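Local coordinates for protein GCN5-related N-acetyltransferase (Sphaerobacter thermophilus, PDB 3TT2) that probably transfers acyl groups, perhaps acetyl from acetyl-CoA as its GCN5-related relatives do, at residues I14-V19 with L63-D68; A21-I26 with E47-W52; I26-A31 with D68-A73; L85-Y90 with V125-Y130; I153-I158 with V306-V311. One frame throughout, in Å; residues are numbered along the deposited sequence. Where two conformers were deposited one is given.

Interaction 1. Residues I14-V19 with L63-D68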
# COMPACT_ATOMS: atom_id res chain seq x y z
N ILE A 14 -14.57 -21.91 14.24
CA ILE A 14 -13.20 -22.34 14.47
C ILE A 14 -12.23 -21.36 13.84
O ILE A 14 -12.34 -21.03 12.65
CB ILE A 14 -12.95 -23.77 13.90
CG1 ILE A 14 -13.13 -24.84 14.99
CG2 ILE A 14 -11.56 -23.88 13.26
CD1 ILE A 14 -14.53 -24.94 15.59
N ALA A 15 -11.29 -20.88 14.64
CA ALA A 15 -10.25 -20.00 14.13
C ALA A 15 -8.99 -20.83 13.96
O ALA A 15 -8.65 -21.63 14.83
CB ALA A 15 -10.02 -18.87 15.10
N ARG A 16 -8.31 -20.67 12.83
CA ARG A 16 -7.17 -21.51 12.51
C ARG A 16 -6.26 -20.79 11.52
O ARG A 16 -6.70 -19.88 10.83
CB ARG A 16 -7.65 -22.85 11.94
CG ARG A 16 -7.20 -23.14 10.52
CD ARG A 16 -7.73 -24.45 10.00
NE ARG A 16 -8.82 -24.26 9.05
CZ ARG A 16 -8.63 -24.04 7.75
NH1 ARG A 16 -7.41 -24.00 7.26
NH2 ARG A 16 -9.68 -23.88 6.95
N ALA A 17 -4.99 -21.20 11.45
CA ALA A 17 -4.07 -20.62 10.49
C ALA A 17 -4.48 -20.98 9.07
O ALA A 17 -4.85 -22.11 8.81
CB ALA A 17 -2.66 -21.08 10.76
N PRO A 18 -4.42 -20.02 8.15
CA PRO A 18 -4.70 -20.33 6.74
C PRO A 18 -3.64 -21.21 6.05
O PRO A 18 -2.44 -21.09 6.31
CB PRO A 18 -4.76 -18.95 6.08
CG PRO A 18 -3.96 -18.10 6.94
CD PRO A 18 -4.22 -18.57 8.34
N VAL A 19 -4.13 -22.07 5.16
CA VAL A 19 -3.31 -22.97 4.35
C VAL A 19 -3.55 -22.53 2.90
O VAL A 19 -4.64 -22.06 2.59
CB VAL A 19 -3.81 -24.43 4.56
CG1 VAL A 19 -3.08 -25.45 3.68
CG2 VAL A 19 -3.71 -24.81 6.03
N LEU A 63 -7.81 -17.40 10.02
CA LEU A 63 -9.04 -17.69 9.27
C LEU A 63 -10.14 -18.18 10.21
O LEU A 63 -9.97 -19.18 10.90
CB LEU A 63 -8.77 -18.74 8.21
CG LEU A 63 -9.98 -19.36 7.51
CD1 LEU A 63 -10.75 -18.27 6.83
CD2 LEU A 63 -9.52 -20.41 6.51
N VAL A 64 -11.27 -17.48 10.24
CA VAL A 64 -12.41 -17.95 11.02
C VAL A 64 -13.28 -18.81 10.11
O VAL A 64 -13.84 -18.32 9.14
CB VAL A 64 -13.25 -16.79 11.62
CG1 VAL A 64 -14.46 -17.32 12.36
CG2 VAL A 64 -12.42 -15.95 12.56
N VAL A 65 -13.37 -20.09 10.42
CA VAL A 65 -14.15 -20.98 9.58
C VAL A 65 -15.55 -21.09 10.13
O VAL A 65 -15.75 -21.30 11.33
CB VAL A 65 -13.49 -22.36 9.42
CG1 VAL A 65 -14.44 -23.34 8.74
CG2 VAL A 65 -12.21 -22.22 8.62
N ALA A 66 -16.53 -20.91 9.26
CA ALA A 66 -17.92 -21.01 9.66
C ALA A 66 -18.33 -22.49 9.72
O ALA A 66 -17.68 -23.35 9.11
CB ALA A 66 -18.80 -20.23 8.68
N PRO A 67 -19.40 -22.78 10.49
CA PRO A 67 -19.98 -24.12 10.63
C PRO A 67 -20.22 -24.84 9.30
O PRO A 67 -20.11 -26.06 9.25
CB PRO A 67 -21.33 -23.83 11.29
CG PRO A 67 -21.23 -22.45 11.87
CD PRO A 67 -19.90 -21.87 11.52
N ASP A 68 -20.51 -24.09 8.24
CA ASP A 68 -20.75 -24.68 6.92
C ASP A 68 -19.45 -24.94 6.15
O ASP A 68 -19.48 -25.38 5.00
CB ASP A 68 -21.75 -23.86 6.10
CG ASP A 68 -21.43 -22.37 6.09
OD1 ASP A 68 -20.27 -22.01 5.80
OD2 ASP A 68 -22.34 -21.57 6.36

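Interaction 2. Residues A21-I26 with E47-W52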
# COMPACT_ATOMS: atom_id res chain seq x y z
N ALA A 21 -4.46 -23.81 0.29
CA ALA A 21 -5.69 -24.32 -0.29
C ALA A 21 -6.92 -23.48 0.08
O ALA A 21 -8.01 -23.67 -0.48
CB ALA A 21 -5.90 -25.78 0.10
N ASP A 22 -6.75 -22.57 1.03
CA ASP A 22 -7.82 -21.65 1.42
C ASP A 22 -7.85 -20.42 0.53
O ASP A 22 -8.79 -19.63 0.58
CB ASP A 22 -7.65 -21.21 2.88
CG ASP A 22 -7.86 -22.33 3.88
OD1 ASP A 22 -8.67 -23.25 3.59
OD2 ASP A 22 -7.22 -22.29 4.96
N ALA A 23 -6.82 -20.25 -0.30
CA ALA A 23 -6.78 -19.14 -1.23
C ALA A 23 -8.09 -18.92 -2.01
O ALA A 23 -8.57 -17.78 -2.06
CB ALA A 23 -5.60 -19.27 -2.19
N PRO A 24 -8.67 -19.99 -2.61
CA PRO A 24 -9.93 -19.78 -3.34
C PRO A 24 -11.09 -19.38 -2.44
O PRO A 24 -11.84 -18.48 -2.80
CB PRO A 24 -10.21 -21.16 -3.94
CG PRO A 24 -8.91 -21.88 -3.92
CD PRO A 24 -8.23 -21.39 -2.70
N ALA A 25 -11.22 -20.04 -1.29
CA ALA A 25 -12.32 -19.75 -0.37
C ALA A 25 -12.23 -18.31 0.10
O ALA A 25 -13.23 -17.58 0.09
CB ALA A 25 -12.28 -20.70 0.81
N ILE A 26 -11.01 -17.90 0.49
CA ILE A 26 -10.73 -16.57 1.04
C ILE A 26 -10.89 -15.45 0.02
O ILE A 26 -11.40 -14.37 0.35
CB ILE A 26 -9.29 -16.50 1.62
CG1 ILE A 26 -9.12 -17.46 2.81
CG2 ILE A 26 -8.95 -15.10 2.04
CD1 ILE A 26 -7.69 -17.60 3.29
N GLU A 47 -4.50 -13.56 -6.62
CA GLU A 47 -3.97 -12.41 -5.87
C GLU A 47 -3.60 -12.80 -4.45
O GLU A 47 -2.54 -12.44 -3.95
CB GLU A 47 -4.97 -11.26 -5.84
CG GLU A 47 -4.89 -10.34 -7.05
CD GLU A 47 -5.85 -9.16 -6.96
OE1 GLU A 47 -6.54 -8.88 -7.96
OE2 GLU A 47 -5.89 -8.51 -5.89
N VAL A 48 -4.50 -13.54 -3.79
CA VAL A 48 -4.28 -14.02 -2.43
C VAL A 48 -2.95 -14.76 -2.33
O VAL A 48 -2.11 -14.42 -1.50
CB VAL A 48 -5.45 -14.92 -1.96
CG1 VAL A 48 -5.07 -15.76 -0.76
CG2 VAL A 48 -6.67 -14.08 -1.65
N LEU A 49 -2.76 -15.74 -3.21
CA LEU A 49 -1.53 -16.51 -3.29
C LEU A 49 -0.29 -15.66 -3.47
O LEU A 49 0.79 -16.02 -3.01
CB LEU A 49 -1.60 -17.46 -4.47
CG LEU A 49 -2.70 -18.49 -4.38
CD1 LEU A 49 -3.00 -18.98 -5.79
CD2 LEU A 49 -2.28 -19.62 -3.46
N ARG A 50 -0.46 -14.55 -4.18
CA ARG A 50 0.63 -13.61 -4.42
C ARG A 50 0.92 -12.74 -3.20
O ARG A 50 2.07 -12.50 -2.85
CB ARG A 50 0.32 -12.72 -5.62
CG ARG A 50 1.31 -11.57 -5.78
CD ARG A 50 0.93 -10.63 -6.92
NE ARG A 50 0.84 -11.31 -8.21
CZ ARG A 50 -0.31 -11.69 -8.77
NH1 ARG A 50 -1.46 -11.46 -8.15
NH2 ARG A 50 -0.30 -12.31 -9.94
N ASP A 51 -0.14 -12.26 -2.55
CA ASP A 51 0.03 -11.46 -1.34
C ASP A 51 0.45 -12.33 -0.16
O ASP A 51 0.74 -11.83 0.93
CB ASP A 51 -1.25 -10.67 -1.02
CG ASP A 51 -1.72 -9.80 -2.18
OD1 ASP A 51 -1.02 -9.75 -3.22
OD2 ASP A 51 -2.79 -9.16 -2.06
N TRP A 52 0.47 -13.64 -0.36
CA TRP A 52 0.94 -14.57 0.66
C TRP A 52 2.41 -14.90 0.47
O TRP A 52 2.97 -15.69 1.23
CB TRP A 52 0.14 -15.86 0.62
CG TRP A 52 -1.14 -15.80 1.36
CD1 TRP A 52 -1.57 -14.81 2.19
CD2 TRP A 52 -2.18 -16.79 1.34
NE1 TRP A 52 -2.81 -15.12 2.70
CE2 TRP A 52 -3.21 -16.33 2.19
CE3 TRP A 52 -2.34 -18.02 0.69
CZ2 TRP A 52 -4.38 -17.06 2.40
CZ3 TRP A 52 -3.50 -18.74 0.90
CH2 TRP A 52 -4.51 -18.25 1.75

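Interaction 3. Residues I26-A31 with D68-A73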
# COMPACT_ATOMS: atom_id res chain seq x y z
N ILE A 26 -11.01 -17.90 0.49
CA ILE A 26 -10.73 -16.57 1.04
C ILE A 26 -10.89 -15.45 0.02
O ILE A 26 -11.40 -14.37 0.35
CB ILE A 26 -9.29 -16.50 1.62
CG1 ILE A 26 -9.12 -17.46 2.81
CG2 ILE A 26 -8.95 -15.10 2.04
CD1 ILE A 26 -7.69 -17.60 3.29
N ALA A 27 -10.45 -15.70 -1.20
CA ALA A 27 -10.66 -14.75 -2.29
C ALA A 27 -12.13 -14.34 -2.31
O ALA A 27 -12.45 -13.15 -2.34
CB ALA A 27 -10.26 -15.39 -3.61
N ARG A 28 -13.01 -15.33 -2.24
CA ARG A 28 -14.44 -15.08 -2.28
C ARG A 28 -14.93 -14.30 -1.07
O ARG A 28 -15.88 -13.52 -1.17
CB ARG A 28 -15.19 -16.40 -2.38
CG ARG A 28 -14.76 -17.25 -3.57
CD ARG A 28 -15.69 -18.43 -3.76
NE ARG A 28 -15.60 -19.40 -2.67
CZ ARG A 28 -14.95 -20.55 -2.75
NH1 ARG A 28 -14.34 -20.90 -3.88
NH2 ARG A 28 -14.92 -21.37 -1.71
N LEU A 29 -14.30 -14.51 0.07
CA LEU A 29 -14.65 -13.74 1.25
C LEU A 29 -14.34 -12.26 1.03
O LEU A 29 -15.14 -11.39 1.37
CB LEU A 29 -13.91 -14.29 2.47
CG LEU A 29 -13.72 -13.34 3.66
CD1 LEU A 29 -15.04 -12.84 4.21
CD2 LEU A 29 -12.94 -14.05 4.75
N ILE A 30 -13.17 -11.98 0.47
CA ILE A 30 -12.78 -10.61 0.16
C ILE A 30 -13.72 -10.04 -0.88
O ILE A 30 -14.08 -8.86 -0.83
CB ILE A 30 -11.37 -10.55 -0.46
CG1 ILE A 30 -10.37 -11.39 0.34
CG2 ILE A 30 -10.91 -9.11 -0.56
CD1 ILE A 30 -10.31 -11.04 1.78
N ALA A 31 -14.09 -10.87 -1.84
CA ALA A 31 -14.96 -10.44 -2.92
C ALA A 31 -16.32 -10.04 -2.35
O ALA A 31 -16.86 -8.99 -2.71
CB ALA A 31 -15.11 -11.54 -3.94
N ASP A 68 -20.51 -24.09 8.24
CA ASP A 68 -20.75 -24.68 6.92
C ASP A 68 -19.45 -24.94 6.15
O ASP A 68 -19.48 -25.38 5.00
CB ASP A 68 -21.75 -23.86 6.10
CG ASP A 68 -21.43 -22.37 6.09
OD1 ASP A 68 -20.27 -22.01 5.80
OD2 ASP A 68 -22.34 -21.57 6.36
N GLY A 69 -18.32 -24.63 6.78
CA GLY A 69 -17.02 -24.93 6.22
C GLY A 69 -16.49 -23.84 5.30
O GLY A 69 -15.54 -24.05 4.54
N GLU A 70 -17.10 -22.67 5.40
CA GLU A 70 -16.80 -21.57 4.50
C GLU A 70 -16.14 -20.50 5.34
O GLU A 70 -16.34 -20.45 6.56
CB GLU A 70 -18.08 -21.04 3.86
CG GLU A 70 -17.88 -19.92 2.84
CD GLU A 70 -17.53 -20.44 1.45
OE1 GLU A 70 -17.49 -21.68 1.26
OE2 GLU A 70 -17.29 -19.60 0.55
N ALA A 71 -15.34 -19.65 4.71
CA ALA A 71 -14.56 -18.70 5.47
C ALA A 71 -15.44 -17.52 5.92
O ALA A 71 -15.90 -16.71 5.11
CB ALA A 71 -13.42 -18.19 4.62
N ALA A 72 -15.59 -17.40 7.23
CA ALA A 72 -16.43 -16.38 7.83
C ALA A 72 -15.70 -15.06 7.90
O ALA A 72 -16.27 -14.00 7.64
CB ALA A 72 -16.88 -16.81 9.21
N ALA A 73 -14.43 -15.12 8.27
CA ALA A 73 -13.60 -13.93 8.38
C ALA A 73 -12.12 -14.28 8.22
O ALA A 73 -11.72 -15.43 8.42
CB ALA A 73 -13.85 -13.22 9.71

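Interaction 4. Residues L85-Y90 with V125-Y130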
# COMPACT_ATOMS: atom_id res chain seq x y z
N LEU A 85 1.99 -2.14 13.79
CA LEU A 85 1.40 -3.30 13.18
C LEU A 85 0.24 -2.86 12.32
O LEU A 85 -0.68 -2.20 12.79
CB LEU A 85 0.91 -4.26 14.25
CG LEU A 85 0.52 -5.58 13.60
CD1 LEU A 85 1.78 -6.33 13.14
CD2 LEU A 85 -0.36 -6.42 14.52
N SER A 86 0.30 -3.21 11.04
CA SER A 86 -0.81 -2.99 10.14
C SER A 86 -1.63 -4.28 10.06
O SER A 86 -1.07 -5.37 9.99
CB SER A 86 -0.31 -2.61 8.76
OG SER A 86 0.20 -1.29 8.75
N VAL A 87 -2.94 -4.14 10.08
CA VAL A 87 -3.83 -5.29 10.13
C VAL A 87 -4.83 -5.21 8.99
O VAL A 87 -5.45 -4.16 8.80
CB VAL A 87 -4.57 -5.36 11.48
CG1 VAL A 87 -5.58 -6.49 11.49
CG2 VAL A 87 -3.60 -5.52 12.61
N TYR A 88 -4.97 -6.27 8.19
CA TYR A 88 -5.98 -6.25 7.13
C TYR A 88 -7.04 -7.29 7.38
O TYR A 88 -6.80 -8.48 7.18
CB TYR A 88 -5.29 -6.46 5.77
CG TYR A 88 -4.17 -5.46 5.54
CD1 TYR A 88 -4.42 -4.25 4.91
CD2 TYR A 88 -2.88 -5.71 6.01
CE1 TYR A 88 -3.41 -3.33 4.73
CE2 TYR A 88 -1.86 -4.79 5.83
CZ TYR A 88 -2.14 -3.60 5.19
OH TYR A 88 -1.14 -2.68 5.00
N GLY A 89 -8.22 -6.85 7.83
CA GLY A 89 -9.28 -7.78 8.15
C GLY A 89 -10.41 -7.79 7.15
O GLY A 89 -10.53 -6.85 6.34
N TYR A 90 -11.25 -8.82 7.20
CA TYR A 90 -12.49 -8.90 6.41
C TYR A 90 -13.46 -9.76 7.16
O TYR A 90 -13.08 -10.79 7.70
CB TYR A 90 -12.24 -9.55 5.05
CG TYR A 90 -11.09 -8.92 4.30
CD1 TYR A 90 -11.31 -7.96 3.33
CD2 TYR A 90 -9.77 -9.29 4.57
CE1 TYR A 90 -10.26 -7.38 2.66
CE2 TYR A 90 -8.73 -8.71 3.91
CZ TYR A 90 -8.97 -7.76 2.96
OH TYR A 90 -7.90 -7.20 2.32
N VAL A 125 4.17 1.74 20.71
CA VAL A 125 3.75 0.63 19.88
C VAL A 125 2.34 0.89 19.39
O VAL A 125 1.45 1.12 20.20
CB VAL A 125 3.77 -0.68 20.69
CG1 VAL A 125 3.17 -1.81 19.88
CG2 VAL A 125 5.20 -1.00 21.15
N THR A 126 2.14 0.89 18.07
CA THR A 126 0.82 1.14 17.50
C THR A 126 0.32 -0.01 16.65
O THR A 126 1.10 -0.78 16.09
CB THR A 126 0.75 2.46 16.66
OG1 THR A 126 1.59 2.36 15.50
CG2 THR A 126 1.17 3.66 17.50
N VAL A 127 -1.01 -0.14 16.57
CA VAL A 127 -1.68 -1.01 15.60
C VAL A 127 -2.54 -0.13 14.71
O VAL A 127 -3.14 0.84 15.19
CB VAL A 127 -2.62 -2.01 16.26
CG1 VAL A 127 -3.34 -2.82 15.21
CG2 VAL A 127 -1.86 -2.92 17.21
N GLN A 128 -2.60 -0.45 13.43
CA GLN A 128 -3.37 0.37 12.51
C GLN A 128 -4.11 -0.43 11.44
O GLN A 128 -3.67 -1.50 11.00
CB GLN A 128 -2.47 1.41 11.87
CG GLN A 128 -1.46 0.86 10.90
CD GLN A 128 -0.51 1.93 10.43
OE1 GLN A 128 -0.29 2.92 11.12
NE2 GLN A 128 0.07 1.74 9.25
N HIS A 129 -5.26 0.13 11.04
CA HIS A 129 -6.14 -0.46 10.05
C HIS A 129 -6.37 0.54 8.93
O HIS A 129 -6.47 1.74 9.18
CB HIS A 129 -7.49 -0.78 10.67
CG HIS A 129 -7.50 -1.98 11.56
ND1 HIS A 129 -8.04 -3.19 11.17
CD2 HIS A 129 -7.06 -2.15 12.83
CE1 HIS A 129 -7.92 -4.05 12.16
NE2 HIS A 129 -7.33 -3.45 13.18
N TYR A 130 -6.48 0.05 7.70
CA TYR A 130 -6.89 0.93 6.62
C TYR A 130 -8.33 0.62 6.27
O TYR A 130 -8.63 -0.45 5.74
CB TYR A 130 -6.02 0.73 5.41
CG TYR A 130 -4.55 0.96 5.64
CD1 TYR A 130 -3.95 2.15 5.27
CD2 TYR A 130 -3.76 -0.03 6.19
CE1 TYR A 130 -2.60 2.37 5.46
CE2 TYR A 130 -2.40 0.18 6.39
CZ TYR A 130 -1.82 1.39 6.02
OH TYR A 130 -0.48 1.61 6.21

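Interaction 5. Residues I153-I158 with V306-V311. With SO4 (sulfate ion), chain G.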
# COMPACT_ATOMS: atom_id res chain seq x y z
N ILE A 153 -5.84 7.99 2.70
CA ILE A 153 -5.01 7.38 1.67
C ILE A 153 -5.84 7.26 0.40
O ILE A 153 -6.93 6.65 0.41
CB ILE A 153 -4.49 5.99 2.05
CG1 ILE A 153 -3.33 6.08 3.04
CG2 ILE A 153 -3.94 5.30 0.83
CD1 ILE A 153 -3.74 6.34 4.45
N TRP A 154 -5.35 7.85 -0.68
CA TRP A 154 -6.09 7.80 -1.93
C TRP A 154 -5.43 6.86 -2.91
O TRP A 154 -4.22 6.96 -3.18
CB TRP A 154 -6.16 9.18 -2.54
CG TRP A 154 -6.80 10.21 -1.69
CD1 TRP A 154 -6.19 10.97 -0.74
CD2 TRP A 154 -8.17 10.63 -1.72
NE1 TRP A 154 -7.09 11.83 -0.18
CE2 TRP A 154 -8.31 11.65 -0.75
CE3 TRP A 154 -9.28 10.23 -2.46
CZ2 TRP A 154 -9.52 12.28 -0.51
CZ3 TRP A 154 -10.49 10.87 -2.22
CH2 TRP A 154 -10.60 11.88 -1.25
N VAL A 155 -6.22 5.94 -3.45
CA VAL A 155 -5.76 5.11 -4.55
C VAL A 155 -6.18 5.71 -5.89
O VAL A 155 -7.37 5.75 -6.21
CB VAL A 155 -6.32 3.70 -4.45
CG1 VAL A 155 -5.62 2.81 -5.43
CG2 VAL A 155 -6.12 3.18 -3.03
N MSE A 156 -5.20 6.17 -6.67
CA MSE A 156 -5.46 6.79 -7.97
C MSE A 156 -5.34 5.71 -9.02
O MSE A 156 -4.58 4.76 -8.87
CB MSE A 156 -4.47 7.92 -8.25
CG MSE A 156 -4.43 8.96 -7.15
SE MSE A 156 -6.13 9.86 -6.69
CE MSE A 156 -6.46 10.89 -8.33
N ALA A 157 -6.14 5.80 -10.07
CA ALA A 157 -6.07 4.81 -11.13
C ALA A 157 -6.11 5.51 -12.48
O ALA A 157 -6.58 6.64 -12.58
CB ALA A 157 -7.19 3.87 -10.99
N ILE A 158 -5.56 4.86 -13.49
CA ILE A 158 -5.70 5.37 -14.86
C ILE A 158 -5.73 4.24 -15.89
O ILE A 158 -4.94 3.31 -15.81
CB ILE A 158 -4.59 6.40 -15.22
CG1 ILE A 158 -4.93 7.08 -16.55
CG2 ILE A 158 -3.21 5.74 -15.25
CD1 ILE A 158 -3.88 8.04 -17.07
N VAL A 306 -9.94 9.03 -9.04
CA VAL A 306 -9.99 8.35 -7.75
C VAL A 306 -10.63 6.96 -7.87
O VAL A 306 -11.79 6.81 -8.25
CB VAL A 306 -10.75 9.22 -6.72
CG1 VAL A 306 -10.85 8.55 -5.38
CG2 VAL A 306 -10.06 10.55 -6.54
N LYS A 307 -9.87 5.93 -7.52
CA LYS A 307 -10.41 4.58 -7.44
C LYS A 307 -11.14 4.45 -6.11
O LYS A 307 -12.37 4.42 -6.08
CB LYS A 307 -9.30 3.52 -7.56
CG LYS A 307 -9.83 2.14 -7.65
CD LYS A 307 -8.73 1.15 -7.97
CE LYS A 307 -9.31 -0.23 -8.25
NZ LYS A 307 -8.31 -1.32 -7.97
N HIS A 308 -10.40 4.39 -5.01
CA HIS A 308 -11.03 4.41 -3.69
C HIS A 308 -10.20 5.20 -2.68
O HIS A 308 -9.05 5.55 -2.92
CB HIS A 308 -11.45 3.02 -3.17
CG HIS A 308 -10.59 1.89 -3.63
ND1 HIS A 308 -11.08 0.86 -4.40
CD2 HIS A 308 -9.29 1.60 -3.40
CE1 HIS A 308 -10.12 -0.00 -4.65
NE2 HIS A 308 -9.02 0.41 -4.04
N ARG A 309 -10.84 5.52 -1.56
CA ARG A 309 -10.25 6.33 -0.50
C ARG A 309 -10.26 5.52 0.79
O ARG A 309 -11.30 4.99 1.19
CB ARG A 309 -11.10 7.58 -0.30
CG ARG A 309 -10.76 8.39 0.95
CD ARG A 309 -11.71 9.55 1.06
NE ARG A 309 -11.75 10.18 2.37
CZ ARG A 309 -12.88 10.43 3.01
NH1 ARG A 309 -14.04 10.08 2.47
NH2 ARG A 309 -12.85 11.03 4.20
N TYR A 310 -9.12 5.42 1.44
CA TYR A 310 -9.09 4.76 2.73
C TYR A 310 -8.79 5.78 3.81
O TYR A 310 -8.11 6.78 3.56
CB TYR A 310 -8.04 3.65 2.77
CG TYR A 310 -8.30 2.47 1.86
CD1 TYR A 310 -8.85 1.29 2.35
CD2 TYR A 310 -7.96 2.52 0.53
CE1 TYR A 310 -9.07 0.20 1.52
CE2 TYR A 310 -8.18 1.45 -0.31
CZ TYR A 310 -8.73 0.29 0.19
OH TYR A 310 -8.93 -0.77 -0.66
N VAL A 311 -9.33 5.54 5.00
CA VAL A 311 -8.97 6.33 6.16
C VAL A 311 -8.13 5.45 7.07
O VAL A 311 -8.57 4.39 7.50
CB VAL A 311 -10.19 6.82 6.94
CG1 VAL A 311 -9.75 7.65 8.16
CG2 VAL A 311 -11.08 7.63 6.05
S SO4 G . -14.77 5.77 -1.51
O1 SO4 G . -14.22 7.12 -1.56
O2 SO4 G . -14.94 5.25 -2.87
O3 SO4 G . -13.87 4.89 -0.77
O4 SO4 G . -16.07 5.80 -0.83

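Interaction 1. Residues I14-V19 with L63-D68
Ile14 opens the pairing with a pair of backbone hydrogen bonds with Val65: Ile14 N donates to Val65 O over 3.2 Å, and Ile14 O accepts from Val65 N over 2.6 Å along a nearly straight line, 172° at the hydrogen. Ala15 comes next as a non-hydrogen-bonded pair, its CA 4.3 Å from Val64 CA, and Ala15 CA lies 3.3 Å from Leu63 O, a CA-H...O contact. Arg16 restores the two-bond pairing, with Arg16 N reaching Leu63 O at 2.9 Å and Leu63 N reaching Arg16 O at 2.8 Å. The Arg16 side chain shares one face of the sheet with Leu63 and Val65 and runs beside Leu63. A bend at chi3 (105°) lays one guanidinium face on the Leu63 methyl, with Arg16 NH2 3.5 Å from Leu63 CD2, while Val65 CG2 comes in obliquely. The salt bridge from Arg16 NH1 to Asp22 is what would orient the guanidinium, and the methyls pack against it. Past the strand, Pro18 brings its CD to 4.1 Å from Leu63 N. The strand axes run at 151°, antiparallel, consistent with the short first strand of a GNAT fold at the edge of the sheet beside the second.

Interaction 2. Residues A21-I26 with E47-W52
Ala23 and Ile26 pack on Val48, Leu49 and Trp52 where helix 23-36 meets the end of helix 45-51, the pair of helices that in the GNAT fold lies between the first and second strands. The side-chain contacts are all apolar. Ala23 sits at the centre: its CB is 3.6 Å from Leu49 CD2, 3.8 Å from Val48 CG1 and 3.8 Å from Trp52 CZ3, so one methyl is touched by three larger side chains. Val48 reaches it with the branch that stands opposite its own amide nitrogen (chi1 162°), and this same CG1 lies above one face of the Trp52 indole, offset toward the rim. Leu49, whose CB does not point at helix 23-36, has CG opposite its carbonyl carbon (chi1 -63°), from where CD2 meets Ala23. On Trp52, a chi1 of -83° sends the six-membered ring across to helix 23-36, with CH2 3.7 Å from Ala23 N. The other end of the indole is anchored through NE1, hydrogen-bonded to Tyr74 OH, and this bond would limit rotation of the ring. Ile26 completes the contact by its tip: CD1 lies in the indole plane, at the ring edge, 3.5 Å from Trp52 CZ2.

Interaction 3. Residues I26-A31 with D68-A73
Leu29 packs against an irregularity in the neighbouring strand: Ala72 and Ala73 both stand opposite Val64, a classic beta bulge, and the leucine touches mainly the backbone there. Its CD2 approaches Ala73 C at 3.6 Å, and its CD1 lies 3.8 Å from Ala72 O, whereas the nearest side-chain partner, Ala71 CB, is 4.2 Å from Leu29 CD2. CG stands opposite the amide nitrogen (chi1 157°), which directs both methyls at the main chain of 71-73. Of the three alanines, Ala71 turns its CB toward the helix; Ala72 and Ala73 turn theirs away, and these pack on Leu100 and Leu104 of helix 100-115. The strand is therefore sandwiched between helix 23-36 and helix 100-115, the alpha-beta layering of the GNAT fold. The axes of the helix and strand segments pass 8.4 Å apart at 49°. Nearer the turn the contact becomes polar. Arg28 bends at chi3 and Glu70 at chi2, and the two chains meet at about a right angle. Glu70 OE2 comes to the edge of the guanidinium, near its plane, 3.6 Å from Arg28 NE, with the two flat groups turned 28° apart. At that separation the salt bridge is long, and since Arg28 is exposed, its grip is probably modest.

Interaction 4. Residues L85-Y90 with V125-Y130
Leu85 O is approached twice from the neighbouring strand: Gln128 N donates to it over 2.7 Å, and the CA-H of Val127 adds a contact at 3.2 Å from Val127 CA to Leu85 O. Leu85 N to Thr126 O (2.8 Å) and Val87 N to Gln128 O (2.9 Å) complete the parallel pairing. On one face, Gln128 NE2 donates to Ser86 OG across 3.1 Å, 25° out of the amide plane, while Gln128 OE1 takes Arg314 NE, so the buried amide is held at both ends. Beyond them the rings of Tyr88 and Tyr130 lie with planes 4° apart but centroids 5.7 Å apart, so the displacement leaves little stacking. On the other face, Val87 CB makes a CH-pi contact over the His129 ring, 3.9 Å from its centroid. The axes splay by 30°, consistent with the V-shaped opening of the GNAT beta-alpha-beta core, where relatives seat acetyl-CoA. With Val87 O 4.5 Å from Tyr130 N, the loss of backbone bonding after Val87 implies that main-chain groups of 85-90 and 125-130 do not pair with each other there.

Interaction 5. Residues I153-I158 with V306-V311
Val306 touches two side chains on one side of the partner strand: its CG1 meets the Trp154 ring at the edge, 3.7 Å from CE3, and its CG2 lies 4.0 Å from the selenium of Met156, a selenomethionine. Lys307 N then donates to Val155 O over 2.8 Å, and Lys307 CB rests on Ala157 CB, while the chain extends away to a salt bridge from NZ to Glu284. Lys307 and His308 together face Val155, a classic beta bulge, and His308 O closes it by accepting Val155 N at 2.9 Å. Arg309 runs alongside Trp154 and lays its aliphatic stem over one face of the indole: with CG opposite the amide nitrogen (chi1 169°), CD sits 3.8 Å from the centroid of the Trp154 six-membered ring, a CH-pi contact. Arg309 N, turned away from 153-158, binds sulfate O3 at 3.2 Å. Tyr310 and Ile153 exchange two backbone hydrogen bonds, 2.7 Å each from N to O, and Tyr310 takes Val155 CG2 at its ring edge. The pairing joins the two halves by an exchange of strands, 305-316 lying next to 125-132 and 148-159 next to 282-290, and the Arg309 amide implies that an anion, probably from the liquor, can be held beside the seam.

In the fold
Interactions 1, 2 and 3 form one cluster. Centres of interactions 1 and 3 lie about 9 Å apart and those of 2 and 3 about 11 Å apart; Leu63 CD1 touches Ala71 CB at 3.5 Å, Ile26 belongs to both 2 and 3, and Asp22 carries the salt bridge from 1 into 2. Interaction 3 reaches interaction 4 through Tyr90, where Ile30 CD1 meets Tyr90 CD2 at 3.3 Å. Interaction 4 has a MES buffer molecule about 4 Å from the His129 side chain, consistent with a cleft where relatives bind acetyl-CoA. Interaction 5, centred about 18 Å from it, adjoins through Tyr130 and Tyr310, joining the two acetyltransferase-like halves about 31 Å, between centres, from interaction 1.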